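Local coordinates for A-type flavoprotein (Giardia intestinalis, PDB 2Q9U) that scavenges dioxygen, probably by passing electrons from bound FMN to a non-haem diiron centre at which the gas is reduced, at residues A[22-27]-A[59-64]; A[28-33]-A[87-92]; A[175-180]-A[189-194]; A[296-301]-A[330-335]. One frame throughout, in Å; residues are numbered along the deposited sequence.

Contact 1 (A[22-27]-A[59-64])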
# COMPACT_ATOMS: atom_id res chain seq x y z
N ILE A 22 15.81 -0.04 21.87
CA ILE A 22 14.94 0.96 21.25
C ILE A 22 13.68 0.29 20.74
O ILE A 22 13.70 -0.89 20.37
CB ILE A 22 15.63 1.79 20.12
CG1 ILE A 22 15.86 0.97 18.83
CG2 ILE A 22 16.97 2.44 20.60
CD1 ILE A 22 14.67 1.04 17.79
N VAL A 23 12.60 1.04 20.72
CA VAL A 23 11.35 0.53 20.13
C VAL A 23 11.27 1.13 18.74
O VAL A 23 11.38 2.36 18.57
CB VAL A 23 10.08 0.90 20.95
CG1 VAL A 23 8.83 0.29 20.26
CG2 VAL A 23 10.17 0.33 22.40
N ASP A 24 11.14 0.24 17.75
CA ASP A 24 11.03 0.67 16.35
C ASP A 24 9.52 0.74 16.02
O ASP A 24 8.92 -0.21 15.48
CB ASP A 24 11.80 -0.29 15.42
CG ASP A 24 12.00 0.27 14.02
OD1 ASP A 24 11.29 1.23 13.64
OD2 ASP A 24 12.83 -0.29 13.25
N TRP A 25 8.92 1.86 16.38
CA TRP A 25 7.48 2.09 16.20
C TRP A 25 7.06 2.03 14.72
O TRP A 25 5.99 1.54 14.39
CB TRP A 25 7.11 3.45 16.80
CG TRP A 25 7.24 3.49 18.32
CD1 TRP A 25 8.25 4.07 19.06
CD2 TRP A 25 6.33 2.91 19.26
NE1 TRP A 25 8.01 3.88 20.41
CE2 TRP A 25 6.83 3.19 20.56
CE3 TRP A 25 5.13 2.18 19.14
CZ2 TRP A 25 6.18 2.78 21.71
CZ3 TRP A 25 4.47 1.78 20.30
CH2 TRP A 25 5.00 2.07 21.56
N MET A 26 7.92 2.48 13.83
CA MET A 26 7.52 2.72 12.44
C MET A 26 7.79 1.62 11.43
O MET A 26 7.21 1.65 10.32
CB MET A 26 8.15 4.02 11.97
CG MET A 26 7.66 5.17 12.83
SD MET A 26 8.19 6.75 12.25
CE MET A 26 9.92 6.65 12.49
N VAL A 27 8.66 0.67 11.77
CA VAL A 27 9.07 -0.33 10.79
C VAL A 27 7.86 -1.17 10.37
O VAL A 27 7.07 -1.64 11.22
CB VAL A 27 10.28 -1.21 11.24
CG1 VAL A 27 9.97 -2.09 12.46
CG2 VAL A 27 10.80 -2.07 10.05
N TYR A 59 21.72 0.63 13.10
CA TYR A 59 22.44 1.92 13.04
C TYR A 59 21.59 3.22 13.08
O TYR A 59 22.02 4.20 13.67
CB TYR A 59 23.47 1.95 11.87
CG TYR A 59 22.79 2.05 10.52
CD1 TYR A 59 22.42 3.31 9.98
CD2 TYR A 59 22.46 0.90 9.80
CE1 TYR A 59 21.76 3.42 8.75
CE2 TYR A 59 21.80 0.99 8.55
CZ TYR A 59 21.45 2.26 8.04
OH TYR A 59 20.79 2.35 6.83
N PRO A 60 20.36 3.24 12.51
CA PRO A 60 19.61 4.50 12.63
C PRO A 60 19.31 4.95 14.04
O PRO A 60 19.06 6.12 14.26
CB PRO A 60 18.30 4.21 11.87
CG PRO A 60 18.67 3.10 10.94
CD PRO A 60 19.61 2.25 11.72
N PHE A 61 19.36 4.01 14.99
CA PHE A 61 18.97 4.23 16.40
C PHE A 61 20.16 4.31 17.34
O PHE A 61 19.99 4.28 18.57
CB PHE A 61 18.03 3.08 16.82
CG PHE A 61 16.84 2.95 15.92
CD1 PHE A 61 15.77 3.84 16.02
CD2 PHE A 61 16.81 1.97 14.93
CE1 PHE A 61 14.64 3.74 15.16
CE2 PHE A 61 15.69 1.86 14.06
CZ PHE A 61 14.61 2.74 14.19
N ALA A 62 21.37 4.44 16.77
CA ALA A 62 22.60 4.42 17.54
C ALA A 62 22.64 5.42 18.68
O ALA A 62 23.02 5.05 19.79
CB ALA A 62 23.83 4.62 16.63
N GLU A 63 22.25 6.68 18.42
CA GLU A 63 22.36 7.76 19.42
C GLU A 63 21.37 7.58 20.54
O GLU A 63 21.65 7.89 21.69
CB GLU A 63 22.17 9.15 18.80
CG GLU A 63 23.29 9.56 17.79
CD GLU A 63 24.70 9.71 18.41
OE1 GLU A 63 24.85 9.88 19.65
OE2 GLU A 63 25.69 9.67 17.63
N GLU A 64 20.20 7.06 20.20
CA GLU A 64 19.23 6.70 21.25
C GLU A 64 19.74 5.61 22.20
O GLU A 64 19.65 5.74 23.44
CB GLU A 64 17.90 6.30 20.61
CG GLU A 64 16.79 6.04 21.65
CD GLU A 64 15.44 5.61 21.03
OE1 GLU A 64 15.26 5.59 19.79
OE2 GLU A 64 14.56 5.27 21.84
O HOH W 1 13.05 4.67 18.40
O HOH W 2 12.41 3.92 21.11

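Contact 2 (A[28-33]-A[87-92]). With FEO (mu-oxo-diiron), chain G; FMN (flavin mononucleotide), chain F; NO3 (nitrate ion), chain C.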
# COMPACT_ATOMS: atom_id res chain seq x y z
N ARG A 28 7.70 -1.32 9.06
CA ARG A 28 6.58 -2.13 8.52
C ARG A 28 7.02 -3.28 7.62
O ARG A 28 6.29 -4.26 7.46
CB ARG A 28 5.53 -1.26 7.81
CG ARG A 28 4.73 -0.36 8.76
CD ARG A 28 3.79 -1.14 9.69
NE ARG A 28 3.18 -0.23 10.67
CZ ARG A 28 3.70 0.07 11.87
NH1 ARG A 28 4.82 -0.52 12.30
NH2 ARG A 28 3.07 0.94 12.66
N ILE A 29 8.20 -3.14 7.04
CA ILE A 29 8.80 -4.21 6.24
C ILE A 29 10.22 -4.38 6.75
O ILE A 29 10.99 -3.42 6.80
CB ILE A 29 8.79 -3.93 4.71
CG1 ILE A 29 7.37 -3.66 4.19
CG2 ILE A 29 9.43 -5.13 3.92
CD1 ILE A 29 6.46 -4.85 4.23
N PHE A 30 10.56 -5.59 7.17
CA PHE A 30 11.86 -5.84 7.78
C PHE A 30 12.42 -7.11 7.18
O PHE A 30 11.99 -8.22 7.51
CB PHE A 30 11.72 -5.95 9.31
CG PHE A 30 13.00 -6.30 10.02
CD1 PHE A 30 14.21 -5.69 9.66
CD2 PHE A 30 13.01 -7.27 11.00
CE1 PHE A 30 15.42 -6.03 10.30
CE2 PHE A 30 14.20 -7.61 11.67
CZ PHE A 30 15.40 -7.00 11.32
N HIS A 31 13.39 -6.91 6.28
CA HIS A 31 13.95 -8.00 5.46
C HIS A 31 12.84 -8.82 4.80
O HIS A 31 12.89 -10.04 4.74
CB HIS A 31 14.99 -8.84 6.24
CG HIS A 31 14.43 -9.74 7.31
ND1 HIS A 31 13.57 -10.79 7.04
CD2 HIS A 31 14.66 -9.79 8.64
CE1 HIS A 31 13.27 -11.42 8.16
NE2 HIS A 31 13.92 -10.83 9.15
N GLY A 32 11.80 -8.13 4.32
CA GLY A 32 10.64 -8.78 3.73
C GLY A 32 9.59 -9.32 4.70
O GLY A 32 8.55 -9.82 4.26
N TYR A 33 9.85 -9.23 6.01
CA TYR A 33 8.83 -9.60 7.02
C TYR A 33 7.84 -8.44 7.18
O TYR A 33 8.24 -7.29 7.40
CB TYR A 33 9.51 -9.93 8.36
CG TYR A 33 8.65 -10.46 9.52
CD1 TYR A 33 7.67 -9.66 10.13
CD2 TYR A 33 8.87 -11.72 10.04
CE1 TYR A 33 6.90 -10.14 11.21
CE2 TYR A 33 8.11 -12.21 11.11
CZ TYR A 33 7.14 -11.42 11.68
OH TYR A 33 6.43 -11.91 12.73
N GLU A 87 23.89 -9.97 12.99
CA GLU A 87 22.90 -9.36 12.10
C GLU A 87 22.69 -7.88 12.43
O GLU A 87 22.74 -7.47 13.61
CB GLU A 87 21.57 -10.15 12.09
CG GLU A 87 20.69 -9.82 10.86
CD GLU A 87 19.40 -10.58 10.85
OE1 GLU A 87 19.37 -11.67 11.47
OE2 GLU A 87 18.42 -10.07 10.26
N GLY A 88 22.51 -7.07 11.37
CA GLY A 88 22.42 -5.61 11.50
C GLY A 88 21.44 -5.06 12.53
O GLY A 88 21.72 -4.04 13.17
N ASP A 89 20.30 -5.72 12.70
CA ASP A 89 19.32 -5.24 13.66
C ASP A 89 19.83 -5.21 15.11
O ASP A 89 19.32 -4.43 15.90
CB ASP A 89 17.97 -5.97 13.54
CG ASP A 89 18.08 -7.49 13.65
OD1 ASP A 89 19.07 -8.08 13.18
OD2 ASP A 89 17.14 -8.11 14.18
N HIS A 90 20.82 -6.02 15.44
CA HIS A 90 21.42 -5.96 16.79
C HIS A 90 22.86 -5.49 16.78
O HIS A 90 23.52 -5.56 17.81
CB HIS A 90 21.40 -7.36 17.41
CG HIS A 90 20.09 -8.02 17.25
ND1 HIS A 90 18.99 -7.62 17.96
CD2 HIS A 90 19.66 -8.97 16.38
CE1 HIS A 90 17.93 -8.31 17.56
NE2 HIS A 90 18.31 -9.14 16.61
N ALA A 91 23.36 -5.05 15.64
CA ALA A 91 24.81 -4.87 15.55
C ALA A 91 25.29 -3.66 14.76
O ALA A 91 26.42 -3.21 14.97
CB ALA A 91 25.49 -6.18 15.02
N SER A 92 24.47 -3.14 13.84
CA SER A 92 25.01 -2.23 12.84
C SER A 92 25.44 -0.85 13.38
O SER A 92 26.26 -0.17 12.74
CB SER A 92 24.11 -2.09 11.62
OG SER A 92 22.84 -1.58 11.97
FE1 FEO G . 16.94 -9.95 15.09
FE2 FEO G . 18.68 -12.38 13.35
O FEO G . 18.39 -10.48 14.08
N1 FMN F . 22.44 -16.91 3.89
C2 FMN F . 22.62 -18.16 3.36
O2 FMN F . 23.71 -18.45 2.83
N3 FMN F . 21.61 -19.09 3.45
C4 FMN F . 20.39 -18.79 4.03
O4 FMN F . 19.49 -19.62 3.96
C4A FMN F . 20.19 -17.50 4.57
N5 FMN F . 19.01 -17.13 5.20
C5A FMN F . 18.88 -15.85 5.72
C6 FMN F . 17.70 -15.47 6.35
C7 FMN F . 17.54 -14.17 6.88
C7M FMN F . 16.33 -13.89 7.72
C8 FMN F . 18.59 -13.25 6.79
C8M FMN F . 18.43 -11.82 7.24
C9 FMN F . 19.77 -13.63 6.16
C9A FMN F . 19.93 -14.92 5.62
N10 FMN F . 21.11 -15.30 4.99
C10 FMN F . 21.25 -16.57 4.49
C1' FMN F . 22.27 -14.35 4.85
C2' FMN F . 22.05 -13.31 3.76
O2' FMN F . 22.04 -13.89 2.45
C3' FMN F . 23.14 -12.25 3.97
O3' FMN F . 22.76 -11.49 5.11
C4' FMN F . 23.34 -11.30 2.81
O4' FMN F . 24.53 -10.55 3.03
C5' FMN F . 22.18 -10.33 2.66
O5' FMN F . 22.32 -9.62 1.44
P FMN F . 21.72 -8.16 1.34
O1P FMN F . 21.67 -7.84 -0.15
O2P FMN F . 20.34 -8.19 1.94
O3P FMN F . 22.58 -7.14 2.08
N NO3 C . 15.50 -11.35 12.72
O1 NO3 C . 14.46 -11.22 11.82
O2 NO3 C . 15.42 -10.66 13.90
O3 NO3 C . 16.57 -12.18 12.49

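Contact 3 (A[175-180]-A[189-194])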
# COMPACT_ATOMS: atom_id res chain seq x y z
N GLN A 175 9.68 -11.46 19.39
CA GLN A 175 8.52 -11.17 18.55
C GLN A 175 8.72 -9.75 18.03
O GLN A 175 9.24 -8.86 18.74
CB GLN A 175 7.17 -11.26 19.29
CG GLN A 175 7.17 -11.99 20.67
CD GLN A 175 7.81 -11.14 21.77
OE1 GLN A 175 7.44 -9.98 21.98
NE2 GLN A 175 8.74 -11.73 22.50
N HIS A 176 8.30 -9.53 16.79
CA HIS A 176 8.32 -8.19 16.21
C HIS A 176 7.10 -7.46 16.75
O HIS A 176 5.97 -7.53 16.19
CB HIS A 176 8.39 -8.24 14.68
CG HIS A 176 9.69 -8.76 14.16
ND1 HIS A 176 10.91 -8.22 14.53
CD2 HIS A 176 9.96 -9.73 13.26
CE1 HIS A 176 11.88 -8.86 13.89
NE2 HIS A 176 11.32 -9.78 13.11
N TYR A 177 7.31 -6.83 17.89
CA TYR A 177 6.23 -6.19 18.62
C TYR A 177 6.72 -4.90 19.28
O TYR A 177 7.54 -4.95 20.19
CB TYR A 177 5.67 -7.16 19.68
CG TYR A 177 4.48 -6.68 20.48
CD1 TYR A 177 3.49 -5.87 19.90
CD2 TYR A 177 4.33 -7.03 21.83
CE1 TYR A 177 2.38 -5.44 20.65
CE2 TYR A 177 3.23 -6.62 22.56
CZ TYR A 177 2.27 -5.83 21.99
OH TYR A 177 1.20 -5.42 22.75
N ALA A 178 6.26 -3.74 18.77
CA ALA A 178 6.61 -2.45 19.38
C ALA A 178 5.60 -2.12 20.48
O ALA A 178 4.40 -2.01 20.20
CB ALA A 178 6.63 -1.29 18.31
N THR A 179 6.10 -1.92 21.70
CA THR A 179 5.28 -1.61 22.88
C THR A 179 6.16 -0.92 23.93
O THR A 179 7.39 -1.06 23.89
CB THR A 179 4.58 -2.89 23.46
OG1 THR A 179 3.95 -2.57 24.70
CG2 THR A 179 5.58 -4.06 23.67
N SER A 180 5.55 -0.16 24.83
CA SER A 180 6.29 0.43 25.92
C SER A 180 6.48 -0.59 27.04
O SER A 180 7.30 -0.38 27.94
CB SER A 180 5.59 1.71 26.44
OG SER A 180 4.34 1.39 27.03
N VAL A 189 -1.14 -11.75 26.88
CA VAL A 189 -0.20 -12.85 26.61
C VAL A 189 -0.59 -13.61 25.35
O VAL A 189 0.29 -13.99 24.59
CB VAL A 189 -0.03 -13.80 27.83
CG1 VAL A 189 0.83 -15.02 27.46
CG2 VAL A 189 0.64 -13.03 28.94
N SER A 190 -1.89 -13.78 25.08
CA SER A 190 -2.28 -14.46 23.85
C SER A 190 -1.84 -13.69 22.60
O SER A 190 -1.45 -14.31 21.61
CB SER A 190 -3.79 -14.81 23.80
OG SER A 190 -4.60 -13.65 23.83
N HIS A 191 -1.88 -12.37 22.65
CA HIS A 191 -1.40 -11.54 21.55
C HIS A 191 0.13 -11.69 21.36
O HIS A 191 0.61 -11.84 20.24
CB HIS A 191 -1.74 -10.06 21.78
CG HIS A 191 -1.34 -9.20 20.62
ND1 HIS A 191 -1.75 -9.47 19.33
CD2 HIS A 191 -0.56 -8.09 20.54
CE1 HIS A 191 -1.23 -8.58 18.50
NE2 HIS A 191 -0.51 -7.73 19.21
N VAL A 192 0.88 -11.67 22.46
CA VAL A 192 2.33 -11.86 22.42
C VAL A 192 2.62 -13.24 21.82
O VAL A 192 3.51 -13.39 20.97
CB VAL A 192 2.98 -11.73 23.80
CG1 VAL A 192 4.55 -11.89 23.68
CG2 VAL A 192 2.63 -10.38 24.45
N MET A 193 1.85 -14.25 22.23
CA MET A 193 2.07 -15.60 21.72
C MET A 193 1.77 -15.70 20.25
O MET A 193 2.47 -16.40 19.53
CB MET A 193 1.29 -16.65 22.53
CG MET A 193 1.87 -16.92 23.89
SD MET A 193 3.58 -17.59 23.82
CE MET A 193 3.41 -18.98 22.69
N HIS A 194 0.72 -14.99 19.81
CA HIS A 194 0.45 -14.90 18.36
C HIS A 194 1.68 -14.39 17.60
O HIS A 194 2.09 -14.99 16.60
CB HIS A 194 -0.77 -14.02 18.11
CG HIS A 194 -0.95 -13.61 16.69
ND1 HIS A 194 -1.72 -14.33 15.81
CD2 HIS A 194 -0.44 -12.57 15.99
CE1 HIS A 194 -1.69 -13.74 14.62
NE2 HIS A 194 -0.91 -12.67 14.70

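Contact 4 (A[296-301]-A[330-335])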
# COMPACT_ATOMS: atom_id res chain seq x y z
N SER A 296 -3.31 -10.50 1.34
CA SER A 296 -2.52 -11.13 2.38
C SER A 296 -1.06 -10.90 2.05
O SER A 296 -0.73 -10.07 1.20
CB SER A 296 -2.88 -12.63 2.49
OG SER A 296 -2.31 -13.21 3.67
N ASP A 297 -0.17 -11.60 2.73
CA ASP A 297 1.23 -11.44 2.44
C ASP A 297 1.93 -12.72 2.87
O ASP A 297 1.34 -13.53 3.58
CB ASP A 297 1.79 -10.19 3.13
CG ASP A 297 1.62 -10.23 4.64
OD1 ASP A 297 2.14 -11.17 5.27
OD2 ASP A 297 0.98 -9.30 5.20
N ILE A 298 3.17 -12.88 2.43
CA ILE A 298 3.87 -14.15 2.67
C ILE A 298 4.11 -14.36 4.18
O ILE A 298 4.23 -15.49 4.63
CB ILE A 298 5.23 -14.20 1.86
CG1 ILE A 298 6.12 -12.98 2.21
CG2 ILE A 298 4.95 -14.36 0.33
CD1 ILE A 298 7.58 -13.10 1.74
N THR A 299 4.19 -13.27 4.95
CA THR A 299 4.39 -13.39 6.40
C THR A 299 3.20 -14.11 7.08
O THR A 299 3.37 -14.97 7.96
CB THR A 299 4.61 -11.99 7.05
OG1 THR A 299 5.61 -11.29 6.30
CG2 THR A 299 5.05 -12.13 8.53
N LYS A 300 2.00 -13.76 6.64
CA LYS A 300 0.78 -14.39 7.13
C LYS A 300 0.63 -15.82 6.58
O LYS A 300 0.13 -16.73 7.27
CB LYS A 300 -0.41 -13.47 6.81
CG LYS A 300 -0.28 -12.19 7.68
CD LYS A 300 -1.27 -11.08 7.38
CE LYS A 300 -0.92 -9.85 8.24
NZ LYS A 300 0.40 -9.19 7.85
N VAL A 301 1.06 -16.03 5.34
CA VAL A 301 1.07 -17.39 4.77
C VAL A 301 1.92 -18.31 5.69
O VAL A 301 1.50 -19.44 6.04
CB VAL A 301 1.58 -17.38 3.30
CG1 VAL A 301 1.79 -18.79 2.75
CG2 VAL A 301 0.59 -16.59 2.37
N LEU A 330 4.73 -20.11 -2.42
CA LEU A 330 5.34 -21.44 -2.41
C LEU A 330 6.85 -21.43 -2.18
O LEU A 330 7.35 -22.24 -1.40
CB LEU A 330 4.97 -22.23 -3.67
CG LEU A 330 3.53 -22.76 -3.72
CD1 LEU A 330 3.21 -23.16 -5.15
CD2 LEU A 330 3.34 -23.98 -2.80
N ASN A 331 7.58 -20.53 -2.86
CA ASN A 331 9.02 -20.32 -2.58
C ASN A 331 9.26 -20.12 -1.08
O ASN A 331 10.15 -20.76 -0.47
CB ASN A 331 9.54 -19.11 -3.39
CG ASN A 331 10.92 -18.60 -2.89
OD1 ASN A 331 11.03 -18.07 -1.78
ND2 ASN A 331 11.94 -18.71 -3.73
N TYR A 332 8.46 -19.24 -0.48
CA TYR A 332 8.67 -18.84 0.90
C TYR A 332 8.42 -20.04 1.81
O TYR A 332 9.25 -20.35 2.69
CB TYR A 332 7.73 -17.70 1.28
CG TYR A 332 8.14 -16.99 2.54
CD1 TYR A 332 9.46 -16.54 2.72
CD2 TYR A 332 7.23 -16.76 3.55
CE1 TYR A 332 9.83 -15.85 3.91
CE2 TYR A 332 7.58 -16.07 4.71
CZ TYR A 332 8.88 -15.61 4.88
OH TYR A 332 9.23 -14.93 6.05
N VAL A 333 7.29 -20.71 1.60
CA VAL A 333 6.89 -21.86 2.40
C VAL A 333 7.88 -23.04 2.26
O VAL A 333 8.21 -23.73 3.26
CB VAL A 333 5.41 -22.26 2.08
CG1 VAL A 333 5.12 -23.67 2.54
CG2 VAL A 333 4.45 -21.27 2.74
N ARG A 334 8.35 -23.27 1.03
CA ARG A 334 9.37 -24.28 0.73
C ARG A 334 10.65 -24.01 1.54
O ARG A 334 11.14 -24.91 2.22
CB ARG A 334 9.70 -24.33 -0.77
CG ARG A 334 10.85 -25.30 -1.18
CD ARG A 334 11.13 -25.26 -2.70
NE ARG A 334 11.96 -24.09 -3.09
CZ ARG A 334 11.60 -23.11 -3.91
NH1 ARG A 334 10.39 -23.09 -4.49
NH2 ARG A 334 12.46 -22.13 -4.17
N GLY A 335 11.14 -22.77 1.48
CA GLY A 335 12.38 -22.37 2.17
C GLY A 335 12.27 -22.58 3.67
O GLY A 335 13.24 -22.97 4.34
O HOH W 3 7.81 -12.44 5.36

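Contact 1 (A[22-27]-A[59-64])
Ile22 lays its CD1 methyl squarely over one face of the Phe61 ring, a CH-pi contact with the carbon 3.5 Å from the ring centroid and 13° off the ring normal. The opposite face is covered nearer its rim by CB of the preceding Pro60. At the far end of the ring the carboxylate of Asp24 comes up obliquely, CG lying 3.6 Å from Phe61 CZ; its OD2 is hydrogen-bonded to Tyr41 and OD1 takes a weak bond from Val27 N, so the aspartate bridges backbone and neighbouring strand while its carbon packs on the aromatic.

A chi1 of 72° sets CG1 of Ile22 between its backbone N and carbonyl carbon. This aims CG1 and CD1 at Phe61, while CG2 rests 3.5 Å from Glu64 CD. A beta-branched residue suits this place because it serves two partners from one strand position. Glu64, extended from its helix, carries its carboxylate past that methyl toward the backbone of Val23. One water joins Glu64 OE1 (2.8 Å) to Val23 O, and a second accepts from Val23 N at 2.9 Å and bonds Glu64 OE2. The buried carboxylate thus reaches both backbone polar atoms of Val23 through water, and a salt bridge from OE2 to Arg68 probably balances its charge.

Phe61 is the N-cap residue of helix 62-72. The start of this helix, set against the end of strand 17-24, is part of the helix-on-sheet layering of the metallo-beta-lactamase-like fold.

Contact 2 (A[28-33]-A[87-92])
Phe30 and His31 face Glu87 and Asp89 at the diiron site of the metallo-beta-lactamase-like domain. Residues 87-90 belong to the H-x-E-x-D-H iron-binding motif of flavodiiron proteins, which begins at His85; residues 28-33 form a tight hairpin, whose type I' turn runs from Phe30 to Tyr33. Gly32 suits that turn, since its backbone angles would jam a CB against the carbonyl oxygen before it.

Phe30 and Asp89 cross at about a right angle. Trans about its first torsion (chi1 176°), the phenyl ring reaches across until Asp89 OD2 sits at its edge, 3.5 Å from CZ, the ring and carboxylate planes 54° apart. The ring thus lines the site with hydrocarbon while OD2 binds one iron at 2.1 Å, the iron that His90 NE2 also ligates. Glu87 is extended beyond CG, and its length puts OE1 on the second iron at 2.1 Å. His31 crosses it at about a right angle, CD2 4.1 Å from Glu87 OE2. That oxygen is hydrogen-bonded to Tyr267 of the third subunit and lies 3.5 Å from the flavin methyl C8M. His85, His152, Asp171 and His230 complete the site.

The same third subunit holds the FMN, whose dimethylbenzene edge points into the iron pocket, consistent with electron transfer. Its methyl C7M lies over one face of the His31 ring, while CD2 of the imidazole lies over the face of Phe30. A nitrate, probably from the crystallisation liquor, spans the irons, and His31 NE2 donates to its O1, in the imidazole plane, at 2.8 Å and 156°.

Contact 3 (A[175-180]-A[189-194])
Tyr177 receives the edge of His191 on its ring face, in an offset T-shaped pair with centroids 5.3 Å apart and planes at 84°. The imidazole leads with CD2, 3.9 Å from Tyr177 OH, and the hydroxyl lies in the plane of the histidine ring. Its first torsion, -176°, turns the imidazole of His191 off the helix far enough to meet the tyrosine. Thr179 CG2 packs on a face of Tyr177, 3.6 Å above the ring plane and offset toward the rim. Beside this pair Val192 fills the angle between helix and loop: its CG2 is 4.3 Å from Tyr177 CE2, and its CG1 lies 3.9 Å from Gln175 CD, where the glutamine crosses it obliquely. Valine is short enough to lie between helix and loop and presents one methyl to each of these residues.

These contacts bind the loop after strand 166-170 to the first turns of helix 189-204, within the metallo-beta-lactamase-like domain.

Further out, hydrogen bonds fix the polar ends. His191 NE2 is paired with Glu37 OE1, which probably helps fix the turn of the imidazole. Gln175 folds back at chi2, its chi1 close to eclipsed at -16°; in that shape OE1 accepts from Val232 N and NE2 donates to Phe173 O, so that the buried amide has backbone partners at both ends. Trp234 packs against both Gln175 and Val192.

Contact 4 (A[296-301]-A[330-335])
Ile298 and Tyr332 make the larger part of the apolar contact, crossing at about a right angle. The isoleucine CD1 stands over the centre of the ring face, a CH-pi contact 3.9 Å from the centroid and 5° off the normal, and its CB is 3.7 Å from Tyr332 CD2. The tyrosine ring is carried out from its helix to this place by a trans first torsion (-164°). Deeper in, Val301 CG1 meets Val333 CG2 at 3.6 Å, two slim beta-branched residues where helices 298-306 and 324-336 of the flavodoxin-like fold touch.

Polar bonds gather at the helix start and the phenol end. Asp297 is the N-cap of helix 298-306: its OD1 accepts from Lys300 N at 2.9 Å, and its OD2 forms a salt bridge with Lys300 NZ at 2.7 Å. That NZ has a second salt bridge, to Asp36 OD2. Water links Tyr332 OH, to which it donates at 2.9 Å, with Thr299 OG1. The phenol is also hydrogen-bonded to Asn202 OD1, and Thr299 OG1 to His34 N.

Tyrosine suits the place because it offers an apolar ring face and a polar hydroxyl. The apolar packing joins the two helices, and the bonds to Asn202, His34 and Asp36 connect them to the metallo-beta-lactamase-like part of the chain.

In the fold
Contact 2 carries three of the seven iron ligands; the centres of contacts 1, 3 and 4 lie about 11, 17 and 18 Å from its own. Contact 1 joins it through Tyr59 N and Ser92 OG, 2.7 Å apart and probably hydrogen-bonded. Contact 3 reaches it through His176, whose CE1 lies 3.4 Å from Phe30 CE2, and packs on contact 1 where Ala178 meets Val23. The Asp24 and Gln175 side chains are each about 11 Å from the diiron group. Contact 4 touches contact 2 where Tyr33 CA lies 3.7 Å from Thr299 OG1. Contacts 2 and 4 meet the third subunit, whose FMN lies against this iron site and probably passes it electrons; contacts 1 and 3 meet the second.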